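Side-chain contacts in cell division control protein 53 (Saccharomyces cerevisiae, PDB 3O2P), which serves as the cullin scaffold of SCF E3 ubiquitin ligases, which mark target proteins for proteasomal degradation, this chain being its C-terminal neddylation domain: residues B[28-33]-B[48-53]; B[42-47]-B[64-69]. All blocks are in the same frame, centred on the assembly; numbering follows the deposited sequence.

Contact 1: residues B[28-33]-B[48-53]; sequences IVRIMK and IAQSHQ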
loop_
_atom_site.group_PDB
_atom_site.type_symbol
_atom_site.label_atom_id
_atom_site.label_comp_id
_atom_site.label_asym_id
_atom_site.label_seq_id
_atom_site.Cartn_x
_atom_site.Cartn_y
_atom_site.Cartn_z
ATOM N N ILE B 28 9.079 -18.362 -14.304
ATOM C CA ILE B 28 8.904 -18.153 -12.874
ATOM C C ILE B 28 7.742 -18.988 -12.319
ATOM O O ILE B 28 7.857 -19.594 -11.248
ATOM C CB ILE B 28 8.703 -16.657 -12.559
ATOM C CG1 ILE B 28 10.014 -15.892 -12.759
ATOM C CG2 ILE B 28 8.207 -16.453 -11.143
ATOM C CD1 ILE B 28 9.852 -14.407 -12.701
ATOM N N VAL B 29 6.629 -19.016 -13.049
ATOM C CA VAL B 29 5.453 -19.787 -12.626
ATOM C C VAL B 29 5.771 -21.287 -12.538
ATOM O O VAL B 29 5.318 -21.974 -11.622
ATOM C CB VAL B 29 4.269 -19.586 -13.582
ATOM C CG1 VAL B 29 3.125 -20.514 -13.200
ATOM C CG2 VAL B 29 3.809 -18.142 -13.553
ATOM N N ARG B 30 6.552 -21.774 -13.501
ATOM C CA ARG B 30 7.036 -23.152 -13.523
ATOM C C ARG B 30 7.823 -23.468 -12.246
ATOM O O ARG B 30 7.530 -24.431 -11.536
ATOM C CB ARG B 30 7.932 -23.351 -14.747
ATOM C CG ARG B 30 7.801 -24.700 -15.441
ATOM C CD ARG B 30 8.680 -24.761 -16.694
ATOM N NE ARG B 30 8.321 -23.726 -17.663
ATOM C CZ ARG B 30 9.188 -22.918 -18.271
ATOM N NH1 ARG B 30 10.488 -23.014 -18.017
ATOM N NH2 ARG B 30 8.753 -22.010 -19.136
ATOM N N ILE B 31 8.825 -22.652 -11.951
ATOM C CA ILE B 31 9.625 -22.844 -10.746
ATOM C C ILE B 31 8.756 -22.836 -9.478
ATOM O O ILE B 31 8.798 -23.770 -8.673
ATOM C CB ILE B 31 10.709 -21.758 -10.631
ATOM C CG1 ILE B 31 11.725 -21.903 -11.774
ATOM C CG2 ILE B 31 11.381 -21.813 -9.272
ATOM C CD1 ILE B 31 12.615 -20.672 -11.986
ATOM N N MET B 32 7.965 -21.782 -9.312
ATOM C CA MET B 32 7.165 -21.619 -8.102
ATOM C C MET B 32 6.082 -22.681 -7.962
ATOM O O MET B 32 5.725 -23.068 -6.858
ATOM C CB MET B 32 6.555 -20.218 -8.042
ATOM C CG MET B 32 7.590 -19.131 -7.862
ATOM S SD MET B 32 8.620 -19.399 -6.402
ATOM C CE MET B 32 7.377 -19.352 -5.108
ATOM N N LYS B 33 5.563 -23.170 -9.079
ATOM C CA LYS B 33 4.538 -24.189 -8.995
ATOM C C LYS B 33 5.135 -25.444 -8.362
ATOM O O LYS B 33 4.446 -26.191 -7.668
ATOM C CB LYS B 33 3.959 -24.486 -10.372
ATOM C CG LYS B 33 2.746 -25.392 -10.344
ATOM C CD LYS B 33 2.184 -25.568 -11.743
ATOM C CE LYS B 33 1.136 -26.667 -11.779
ATOM N NZ LYS B 33 1.631 -27.907 -11.121
ATOM N N ILE B 48 17.132 -17.137 -13.815
ATOM C CA ILE B 48 18.219 -16.807 -14.743
ATOM C C ILE B 48 18.896 -18.072 -15.273
ATOM O O ILE B 48 19.134 -18.197 -16.465
ATOM C CB ILE B 48 19.288 -15.902 -14.087
ATOM C CG1 ILE B 48 18.698 -14.525 -13.754
ATOM C CG2 ILE B 48 20.504 -15.775 -15.001
ATOM C CD1 ILE B 48 19.655 -13.584 -13.019
ATOM N N ALA B 49 19.193 -19.015 -14.386
ATOM C CA ALA B 49 19.816 -20.276 -14.793
ATOM C C ALA B 49 18.956 -21.080 -15.775
ATOM O O ALA B 49 19.481 -21.690 -16.702
ATOM C CB ALA B 49 20.167 -21.132 -13.571
ATOM N N GLN B 50 17.643 -21.090 -15.569
ATOM C CA GLN B 50 16.747 -21.862 -16.434
ATOM C C GLN B 50 16.428 -21.116 -17.722
ATOM O O GLN B 50 15.975 -21.718 -18.695
ATOM C CB GLN B 50 15.452 -22.250 -15.701
ATOM C CG GLN B 50 15.655 -23.257 -14.582
ATOM C CD GLN B 50 14.347 -23.825 -14.058
ATOM O OE1 GLN B 50 13.390 -23.991 -14.811
ATOM N NE2 GLN B 50 14.300 -24.126 -12.759
ATOM N N SER B 51 16.672 -19.811 -17.725
ATOM C CA SER B 51 16.383 -18.992 -18.893
ATOM C C SER B 51 17.602 -18.911 -19.786
ATOM O O SER B 51 17.507 -18.514 -20.945
ATOM C CB SER B 51 15.998 -17.578 -18.477
ATOM O OG SER B 51 14.806 -17.585 -17.722
ATOM N N HIS B 52 18.751 -19.277 -19.234
ATOM C CA HIS B 52 20.018 -19.170 -19.947
ATOM C C HIS B 52 19.999 -19.889 -21.298
ATOM O O HIS B 52 20.674 -19.469 -22.238
ATOM C CB HIS B 52 21.152 -19.696 -19.074
ATOM C CG HIS B 52 22.511 -19.468 -19.651
ATOM N ND1 HIS B 52 23.304 -20.496 -20.114
ATOM C CD2 HIS B 52 23.217 -18.329 -19.840
ATOM C CE1 HIS B 52 24.445 -19.999 -20.560
ATOM N NE2 HIS B 52 24.415 -18.688 -20.408
ATOM N N GLN B 53 19.236 -20.975 -21.388
ATOM C CA GLN B 53 19.100 -21.700 -22.645
ATOM C C GLN B 53 18.643 -20.759 -23.757
ATOM O O GLN B 53 19.119 -20.839 -24.890
ATOM C CB GLN B 53 18.075 -22.824 -22.496
ATOM C CG GLN B 53 16.724 -22.479 -23.106
ATOM C CD GLN B 53 15.597 -23.347 -22.601
ATOM O OE1 GLN B 53 15.741 -24.560 -22.470
ATOM N NE2 GLN B 53 14.457 -22.727 -22.326
#
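Ile31 of helix 8-35 and Gln50 near the end of helix 40-51 reach for each other from opposite directions, and an aliphatic branch meets a flat carboxamide from above its plane. The methylene CG1 of Ile31 is 3.5 Å from Gln50 NE2 and 4.0 Å from Gln50 CD; it comes in obliquely, above the plane and beyond the outer margin of the amide. The terminal methyl turns back over the face, with Ile31 CD1 standing almost straight above Gln50 NE2 at 3.9 Å. This approach leaves the N-H groups to other partners. One of them is used along Gln50's own helix, where NE2 donates to OE2 of Glu46, one turn earlier; this bond probably holds the amide in its rotation and places a carboxylate beside its nitrogen. Gln50 gets there as an extended chain beyond CG, with CG opposite the carbonyl carbon (chi1 -68°). Arg30 makes a looser approach to the other end of the amide: its NH1 is 4.4 Å from Gln50 OE1, with the oxygen oblique to the guanidinium plane. That separation is long, and the arginine also touches a crystal neighbour. The contact is partly buried and joins helix 8-35 to helix 40-51 in the winged-helix domain. The same helix 8-35 carries Lys33, probably the site of NEDD8 attachment as in related cullins and unmodified here. Deeper in, Ile31 also packs on Leu43 and Glu46, and Ile28 rests against helices 40-51 and 59-71; on another side of helix 8-35, Val29, Met32 and Lys33 touch Tyr86 of strand 83-86.

Contact 2: residues B[42-47]-B[64-69]; sequences TLVNEC and RAIDSL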
loop_
_atom_site.group_PDB
_atom_site.type_symbol
_atom_site.label_atom_id
_atom_site.label_comp_id
_atom_site.label_asym_id
_atom_site.label_seq_id
_atom_site.Cartn_x
_atom_site.Cartn_y
_atom_site.Cartn_z
ATOM N N THR B 42 16.871 -16.886 -4.248
ATOM C CA THR B 42 16.892 -18.198 -4.887
ATOM C C THR B 42 16.029 -18.238 -6.151
ATOM O O THR B 42 16.395 -18.884 -7.120
ATOM C CB THR B 42 16.452 -19.311 -3.927
ATOM O OG1 THR B 42 17.131 -19.155 -2.674
ATOM C CG2 THR B 42 16.771 -20.675 -4.522
ATOM N N LEU B 43 14.888 -17.549 -6.145
ATOM C CA LEU B 43 14.014 -17.533 -7.319
ATOM C C LEU B 43 14.703 -16.842 -8.485
ATOM O O LEU B 43 14.709 -17.357 -9.597
ATOM C CB LEU B 43 12.695 -16.823 -7.020
ATOM C CG LEU B 43 11.775 -16.577 -8.228
ATOM C CD1 LEU B 43 11.459 -17.900 -8.953
ATOM C CD2 LEU B 43 10.480 -15.868 -7.806
ATOM N N VAL B 44 15.283 -15.673 -8.218
ATOM C CA VAL B 44 15.918 -14.886 -9.261
ATOM C C VAL B 44 17.058 -15.682 -9.885
ATOM O O VAL B 44 17.161 -15.765 -11.100
ATOM C CB VAL B 44 16.463 -13.548 -8.726
ATOM C CG1 VAL B 44 17.364 -12.893 -9.774
ATOM C CG2 VAL B 44 15.310 -12.617 -8.325
ATOM N N ASN B 45 17.901 -16.275 -9.044
ATOM C CA ASN B 45 18.997 -17.108 -9.524
ATOM C C ASN B 45 18.510 -18.287 -10.351
ATOM O O ASN B 45 19.028 -18.565 -11.423
ATOM C CB ASN B 45 19.863 -17.587 -8.355
ATOM C CG ASN B 45 20.780 -16.498 -7.856
ATOM O OD1 ASN B 45 21.029 -15.535 -8.574
ATOM N ND2 ASN B 45 21.276 -16.629 -6.625
ATOM N N GLU B 46 17.501 -18.978 -9.852
ATOM C CA GLU B 46 16.973 -20.122 -10.571
ATOM C C GLU B 46 16.401 -19.687 -11.916
ATOM O O GLU B 46 16.668 -20.314 -12.950
ATOM C CB GLU B 46 15.927 -20.866 -9.726
ATOM C CG GLU B 46 15.518 -22.219 -10.314
ATOM C CD GLU B 46 16.713 -23.136 -10.577
ATOM O OE1 GLU B 46 17.743 -23.018 -9.872
ATOM O OE2 GLU B 46 16.619 -23.984 -11.487
ATOM N N CYS B 47 15.615 -18.615 -11.907
ATOM C CA CYS B 47 15.005 -18.143 -13.151
ATOM C C CYS B 47 16.048 -17.791 -14.223
ATOM O O CYS B 47 15.876 -18.114 -15.396
ATOM C CB CYS B 47 14.103 -16.937 -12.897
ATOM S SG CYS B 47 13.426 -16.261 -14.413
ATOM N N ARG B 64 10.790 -7.377 -12.979
ATOM C CA ARG B 64 9.579 -6.933 -13.678
ATOM C C ARG B 64 8.588 -8.092 -13.839
ATOM O O ARG B 64 7.395 -7.947 -13.564
ATOM C CB ARG B 64 9.894 -6.304 -15.047
ATOM C CG ARG B 64 10.643 -4.972 -14.947
ATOM C CD ARG B 64 10.510 -4.106 -16.210
ATOM N NE ARG B 64 10.936 -4.788 -17.430
ATOM C CZ ARG B 64 12.203 -4.977 -17.786
ATOM N NH1 ARG B 64 13.190 -4.541 -17.013
ATOM N NH2 ARG B 64 12.481 -5.604 -18.916
ATOM N N ALA B 65 9.091 -9.243 -14.275
ATOM C CA ALA B 65 8.265 -10.441 -14.402
ATOM C C ALA B 65 7.617 -10.795 -13.052
ATOM O O ALA B 65 6.417 -11.100 -12.974
ATOM C CB ALA B 65 9.110 -11.613 -14.935
ATOM N N ILE B 66 8.412 -10.740 -11.984
ATOM C CA ILE B 66 7.901 -11.025 -10.649
ATOM C C ILE B 66 6.781 -10.058 -10.271
ATOM O O ILE B 66 5.752 -10.459 -9.715
ATOM C CB ILE B 66 9.018 -10.997 -9.578
ATOM C CG1 ILE B 66 9.964 -12.187 -9.773
ATOM C CG2 ILE B 66 8.431 -11.063 -8.177
ATOM C CD1 ILE B 66 11.127 -12.191 -8.824
ATOM N N ASP B 67 6.980 -8.781 -10.568
ATOM C CA ASP B 67 5.984 -7.780 -10.239
ATOM C C ASP B 67 4.668 -8.051 -10.968
ATOM O O ASP B 67 3.610 -7.947 -10.372
ATOM C CB ASP B 67 6.498 -6.388 -10.577
ATOM C CG ASP B 67 5.577 -5.303 -10.069
ATOM O OD1 ASP B 67 4.614 -4.954 -10.780
ATOM O OD2 ASP B 67 5.800 -4.815 -8.946
ATOM N N SER B 68 4.746 -8.404 -12.255
ATOM C CA SER B 68 3.553 -8.768 -13.028
ATOM C C SER B 68 2.814 -9.984 -12.463
ATOM O O SER B 68 1.587 -10.013 -12.431
ATOM C CB SER B 68 3.910 -9.032 -14.491
ATOM O OG SER B 68 4.478 -7.886 -15.089
ATOM N N LEU B 69 3.553 -10.998 -12.030
ATOM C CA LEU B 69 2.913 -12.178 -11.452
ATOM C C LEU B 69 2.266 -11.866 -10.107
ATOM O O LEU B 69 1.288 -12.494 -9.729
ATOM C CB LEU B 69 3.897 -13.342 -11.352
ATOM C CG LEU B 69 4.344 -13.792 -12.757
ATOM C CD1 LEU B 69 5.593 -14.658 -12.716
ATOM C CD2 LEU B 69 3.213 -14.493 -13.511
#
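The helix-turn-helix of the cullin winged-helix domain is joined here through Leu43 and Val44 of helix 40-51 and Ile66 of helix 59-71. All three side chains are buried and apolar, and on the Ile66 side a single methyl, CD1, makes both close approaches. Leu43 and Ile66 meet tip to tip, CD2 of the leucine lying 3.9 Å from CD1 of the isoleucine. Val44 approaches the same Ile66 CD1 with its CG2 at 4.2 Å, from a direction roughly at right angles to that of the leucine. With CD1 anti to CA (chi2 177°), the longer branch of Ile66 is fully extended and delivers its methyl to both Leu43 and Val44. Helices 40-51 and 59-71, the second and third of the domain, cross steeply, as in a helix-turn-helix; the closest CA pair, Val44 and Ile66, is 9.0 Å apart. The wing lies against the same residues: both Leu43 and Ile66 touch Tyr84 of strand 83-86, and Ile66 also packs on Leu75 of strand 75-77. On the outer side of helix 59-71, Arg64 and Asp67 each pack on an aromatic side chain of the other protein in the assembly.

How the contacts relate
Helix 40-51 takes part in both contacts, offering one flank to helix 8-35 in contact 1 and another to helix 59-71 in contact 2. Contact 2 lies in the core, near the centre of the chain, and consists purely of methyl packing; contact 1 is farther out and only partly buried, and there an amide joins the aliphatic chemistry, with a guanidinium only at its margin. Their centres are 8 Å apart and they interlock: Ile28 CG2 is 3.5 Å from Leu69 CD1, while its CD1 reaches Ala65 and Ile66. Together they tie three helices into one bundle, with polar groups placed at its edge.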